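Local coordinates for protein ABC-type amino acid transport system, permease component (Caldanaerobacter subterraneus subsp. tengcongensis MB4, PDB 4YMU) that probably forms the membrane-spanning permease subunit of an ABC importer for amino acids and, with a second copy of itself, binds two arginine molecules, at residues C[13-18]-C[189-194]; C[159-164]-C[168-173]. One frame throughout, in Å; residues are numbered along the deposited sequence.

Contact 1. Residues C[13-18]-C[189-194]; sequences PLFISG and YIIIAA
Phe15 and Ile191 meet because both first torsions suit it: the Phe15 ring swings out beside its backbone N (chi1 -74°), while Ile191 keeps CG1 in the same kind of position (chi1 -69°) and so leaves its branch methyl CG2 anti to N, aimed at the ring. That methyl settles over one face of the phenyl, 3.6 Å from CG2 to the centroid of the Phe15 ring and only 16° off the normal, a clean CH-pi contact. It is displaced a little toward the rim, coming within 3.5 Å of Phe15 CE1. The other branch of Ile191 does less, with CD1 just reaching Phe15 CZ at 4.1 Å. Ile192 approaches from a different direction. Its CG1 lies in the ring plane at the edge, 3.5 Å from Phe15 CE1, so two successive isoleucines grip the same corner of the phenyl, one from above and one from the rim.

The helices involved are the first and last long helices of this all-helical permease domain, 12-44 and 186-214, both predicted to cross the membrane. Phe15 is the only residue of 13-18 to touch 189-194, in keeping with the modest 144 Å² buried, and the nearest CA atoms, of Phe15 and Ile192, are 7.4 Å apart. No hydrogen bond joins the two segments; the contact is wholly apolar.

Phe15 also touches Met8 of the short helix 6-9, Ile178 of helix 174-182, and Pro188 and Ile195 of the last helix, and it is buried. Residues 189-194 also serve the subunit interface: Tyr189, Ile190 and Ala193 pack on Leu72, Leu73 and Val69 of the second subunit.

Contact 2. Residues C[159-164]-C[168-173]; sequences ESAIVS and FADLTR. With ARG (arginine), chain I; ARG (arginine), chain J.
Val163 O accepts a hydrogen bond from the backbone N of Phe168 at 3.1 Å, in the carbonyl plane, and this bond draws residues 168-173 back against the end of helix 129-160. The Val163 and Phe168 side chains run side by side on the same course, CG2 of Val163 lying 3.5 Å from CD2 of Phe168. Packing is tight around Asp170 too. Its carboxylate is folded back between its own N and carbonyl carbon (chi1 74°), which puts OD1 3.2 Å from Ser164 CB while leaving both oxygens within reach of the following backbone. OD1 accepts from Arg173 N at 2.7 Å on its syn side; Thr172 N comes to OD2 at 3.1 Å from above the carboxylate plane, 60° out of it. Between them these bonds fix the rotation of the buried, probably ionised carboxylate. Thr172 turns its methyl CG2 toward Ser164, while its OG1 is hydrogen-bonded to Tyr196.

The Arg173 margin is looser and partly exposed: the edge of its guanidinium faces Ser164 O, yet NE remains 3.8 Å from that oxygen.

At the far end of 159-164, Glu159 turns from the loop into the arginine pocket. Its OE2 accepts from the amino N of the chain I arginine at 2.9 Å and from that of the chain J arginine at 2.7 Å. Helix 129-160 thus gives way to a loop that turns back on its end, where Asp170 of 168-173 forms an Asx turn through OD2 and an Asx motif through OD1, just ahead of helix 174-182.

How the contacts relate
Leu171 ties the two contacts together, whose centres are 11 Å apart. Ile192 CD1 of contact 1 packs 3.1 Å from Leu171 O of contact 2, while Leu171 CD1 comes within 3.6 Å of Phe15 O and Leu171 CB lies 3.7 Å from Gly18 C. The turn thus fits against both helices that contact 1 joins, and Leu171 N is hydrogen-bonded to Thr22 OG1, farther along helix 12-44. Contact 2 reaches the arginine site directly through Glu159; contact 1 lies farther off, the Ile192 side chain being about 12 Å from a bound arginine. Both contacts also touch the second subunit, where Val69 meets Ala193 and Thr172.

Contact 1. Residues C[13-18]-C[189-194]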
# COMPACT_ATOMS: atom_id res chain seq x y z
N PRO C 13 41.70 18.97 10.60
CA PRO C 13 42.25 17.74 10.02
C PRO C 13 41.82 16.48 10.75
O PRO C 13 41.77 15.41 10.14
CB PRO C 13 43.77 17.93 10.17
CG PRO C 13 43.96 19.38 10.18
CD PRO C 13 42.77 19.94 10.91
N LEU C 14 41.52 16.60 12.04
CA LEU C 14 41.05 15.45 12.79
C LEU C 14 39.61 15.11 12.43
O LEU C 14 39.27 13.95 12.21
CB LEU C 14 41.21 15.67 14.30
CG LEU C 14 42.64 15.50 14.84
CD1 LEU C 14 42.65 15.67 16.36
CD2 LEU C 14 43.21 14.14 14.45
N PHE C 15 38.78 16.14 12.34
CA PHE C 15 37.39 15.96 11.93
C PHE C 15 37.28 15.34 10.54
O PHE C 15 36.59 14.34 10.36
CB PHE C 15 36.67 17.30 11.95
CG PHE C 15 36.36 17.80 13.32
CD1 PHE C 15 35.43 17.14 14.12
CD2 PHE C 15 36.95 18.95 13.81
CE1 PHE C 15 35.12 17.60 15.39
CE2 PHE C 15 36.63 19.43 15.07
CZ PHE C 15 35.72 18.75 15.86
N ILE C 16 37.97 15.94 9.58
CA ILE C 16 38.03 15.44 8.21
C ILE C 16 38.54 14.00 8.16
O ILE C 16 38.02 13.18 7.40
CB ILE C 16 38.90 16.36 7.33
CG1 ILE C 16 38.11 17.63 6.97
CG2 ILE C 16 39.37 15.65 6.07
CD1 ILE C 16 38.87 18.58 6.08
N SER C 17 39.56 13.70 8.95
CA SER C 17 40.12 12.35 9.01
C SER C 17 39.14 11.35 9.61
O SER C 17 39.06 10.20 9.18
CB SER C 17 41.41 12.35 9.83
OG SER C 17 41.90 11.03 9.96
N GLY C 18 38.40 11.80 10.62
CA GLY C 18 37.38 10.98 11.26
C GLY C 18 36.29 10.67 10.26
O GLY C 18 35.88 9.51 10.10
N TYR C 189 31.63 17.68 19.84
CA TYR C 189 30.48 16.81 19.68
C TYR C 189 29.44 17.50 18.81
O TYR C 189 28.91 16.89 17.89
CB TYR C 189 29.89 16.40 21.03
CG TYR C 189 30.54 15.16 21.59
CD1 TYR C 189 30.74 14.04 20.78
CD2 TYR C 189 31.00 15.12 22.91
CE1 TYR C 189 31.34 12.90 21.29
CE2 TYR C 189 31.63 13.99 23.42
CZ TYR C 189 31.80 12.88 22.61
OH TYR C 189 32.42 11.75 23.10
N ILE C 190 29.14 18.77 19.10
CA ILE C 190 28.27 19.55 18.24
C ILE C 190 28.76 19.50 16.79
O ILE C 190 28.00 19.19 15.87
CB ILE C 190 28.19 21.00 18.68
CG1 ILE C 190 27.43 21.11 20.00
CG2 ILE C 190 27.54 21.83 17.60
CD1 ILE C 190 25.97 20.76 19.92
N ILE C 191 30.05 19.77 16.60
CA ILE C 191 30.63 19.76 15.25
C ILE C 191 30.48 18.40 14.57
O ILE C 191 30.17 18.31 13.38
CB ILE C 191 32.12 20.16 15.29
CG1 ILE C 191 32.23 21.64 15.65
CG2 ILE C 191 32.81 19.87 13.97
CD1 ILE C 191 33.62 22.19 15.46
N ILE C 192 30.71 17.34 15.33
CA ILE C 192 30.60 15.99 14.79
C ILE C 192 29.15 15.64 14.42
O ILE C 192 28.89 15.11 13.35
CB ILE C 192 31.18 14.95 15.77
CG1 ILE C 192 32.71 15.07 15.84
CG2 ILE C 192 30.78 13.54 15.37
CD1 ILE C 192 33.30 14.41 17.07
N ALA C 193 28.22 15.94 15.33
CA ALA C 193 26.80 15.75 15.08
C ALA C 193 26.44 16.46 13.78
O ALA C 193 25.90 15.84 12.87
CB ALA C 193 25.97 16.29 16.23
N ALA C 194 26.80 17.74 13.68
CA ALA C 194 26.60 18.52 12.46
C ALA C 194 27.15 17.81 11.22
O ALA C 194 26.47 17.74 10.19
CB ALA C 194 27.22 19.90 12.60

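Contact 2. Residues C[159-164]-C[168-173]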
# COMPACT_ATOMS: atom_id res chain seq x y z
N GLU C 159 24.99 4.15 12.23
CA GLU C 159 25.28 2.96 13.02
C GLU C 159 26.77 2.78 13.33
O GLU C 159 27.12 2.30 14.41
CB GLU C 159 24.70 1.71 12.36
CG GLU C 159 23.18 1.63 12.43
CD GLU C 159 22.65 1.47 13.84
OE1 GLU C 159 23.40 1.03 14.72
OE2 GLU C 159 21.46 1.76 14.08
N SER C 160 27.63 3.16 12.38
CA SER C 160 29.06 2.90 12.45
C SER C 160 29.75 3.72 13.55
O SER C 160 30.83 3.37 14.00
CB SER C 160 29.71 3.21 11.11
OG SER C 160 29.73 4.61 10.90
N ALA C 161 29.11 4.79 14.01
CA ALA C 161 29.64 5.60 15.11
C ALA C 161 29.94 4.74 16.33
O ALA C 161 30.64 5.17 17.25
CB ALA C 161 28.67 6.70 15.48
N ILE C 162 29.41 3.52 16.35
CA ILE C 162 29.54 2.67 17.51
C ILE C 162 30.92 1.98 17.61
O ILE C 162 31.26 1.42 18.64
CB ILE C 162 28.43 1.63 17.55
CG1 ILE C 162 28.09 1.29 19.00
CG2 ILE C 162 28.79 0.38 16.72
CD1 ILE C 162 27.21 0.10 19.09
N VAL C 163 31.71 2.05 16.55
CA VAL C 163 33.05 1.48 16.61
C VAL C 163 33.99 2.46 17.31
O VAL C 163 35.19 2.20 17.45
CB VAL C 163 33.60 1.14 15.22
CG1 VAL C 163 32.61 0.26 14.48
CG2 VAL C 163 33.89 2.42 14.44
N SER C 164 33.45 3.60 17.73
CA SER C 164 34.25 4.56 18.46
C SER C 164 34.55 3.96 19.84
O SER C 164 35.67 4.06 20.34
CB SER C 164 33.53 5.90 18.59
OG SER C 164 32.60 5.89 19.67
N PHE C 168 38.20 2.67 17.67
CA PHE C 168 38.52 2.91 16.26
C PHE C 168 38.36 4.41 16.00
O PHE C 168 37.46 5.05 16.56
CB PHE C 168 37.62 2.09 15.34
CG PHE C 168 37.92 2.28 13.88
CD1 PHE C 168 39.06 1.71 13.32
CD2 PHE C 168 37.07 3.03 13.07
CE1 PHE C 168 39.35 1.88 11.97
CE2 PHE C 168 37.36 3.21 11.72
CZ PHE C 168 38.49 2.63 11.17
N ALA C 169 39.26 4.98 15.20
CA ALA C 169 39.31 6.43 15.03
C ALA C 169 38.31 6.99 14.00
O ALA C 169 38.70 7.67 13.04
CB ALA C 169 40.71 6.87 14.68
N ASP C 170 37.02 6.74 14.22
CA ASP C 170 35.99 7.23 13.33
C ASP C 170 35.76 8.71 13.61
O ASP C 170 36.54 9.35 14.31
CB ASP C 170 34.69 6.46 13.53
CG ASP C 170 33.98 6.86 14.82
OD1 ASP C 170 34.67 7.12 15.83
OD2 ASP C 170 32.73 6.96 14.81
N LEU C 171 34.67 9.24 13.09
CA LEU C 171 34.34 10.64 13.29
C LEU C 171 33.95 10.92 14.75
O LEU C 171 34.16 12.02 15.26
CB LEU C 171 33.22 11.04 12.32
CG LEU C 171 32.59 12.42 12.47
CD1 LEU C 171 33.59 13.50 12.08
CD2 LEU C 171 31.32 12.51 11.63
N THR C 172 33.37 9.92 15.42
CA THR C 172 32.88 10.12 16.78
C THR C 172 34.04 10.10 17.79
O THR C 172 34.07 10.88 18.76
CB THR C 172 31.82 9.06 17.14
OG1 THR C 172 30.63 9.31 16.38
CG2 THR C 172 31.45 9.13 18.60
N ARG C 173 35.02 9.24 17.52
CA ARG C 173 36.19 9.08 18.38
C ARG C 173 36.96 10.38 18.53
O ARG C 173 37.55 10.63 19.58
CB ARG C 173 37.09 7.97 17.84
CG ARG C 173 38.26 7.60 18.74
CD ARG C 173 37.83 7.42 20.20
NE ARG C 173 38.60 6.35 20.84
CZ ARG C 173 39.90 6.43 21.17
NH1 ARG C 173 40.59 7.53 20.92
NH2 ARG C 173 40.50 5.39 21.74
N ARG I . 20.87 0.12 16.37
CA ARG I . 19.89 -0.95 16.19
C ARG I . 20.41 -2.29 16.68
O ARG I . 19.66 -3.27 16.75
CB ARG I . 19.49 -1.10 14.73
CG ARG I . 20.56 -1.65 13.83
CD ARG I . 20.12 -1.54 12.38
NE ARG I . 21.01 -2.25 11.46
CZ ARG I . 20.97 -2.13 10.14
NH1 ARG I . 21.81 -2.82 9.39
NH2 ARG I . 20.08 -1.32 9.58
OXT ARG I . 21.60 -2.42 16.97
N ARG J . 21.01 3.53 16.08
CA ARG J . 20.50 4.47 15.09
C ARG J . 20.96 5.89 15.37
O ARG J . 20.89 6.75 14.48
CB ARG J . 18.96 4.43 15.03
CG ARG J . 18.28 5.03 16.25
CD ARG J . 16.80 4.75 16.22
NE ARG J . 16.06 5.49 17.24
CZ ARG J . 14.78 5.29 17.53
NH1 ARG J . 14.09 4.36 16.87
NH2 ARG J . 14.19 6.00 18.47
OXT ARG J . 21.40 6.21 16.48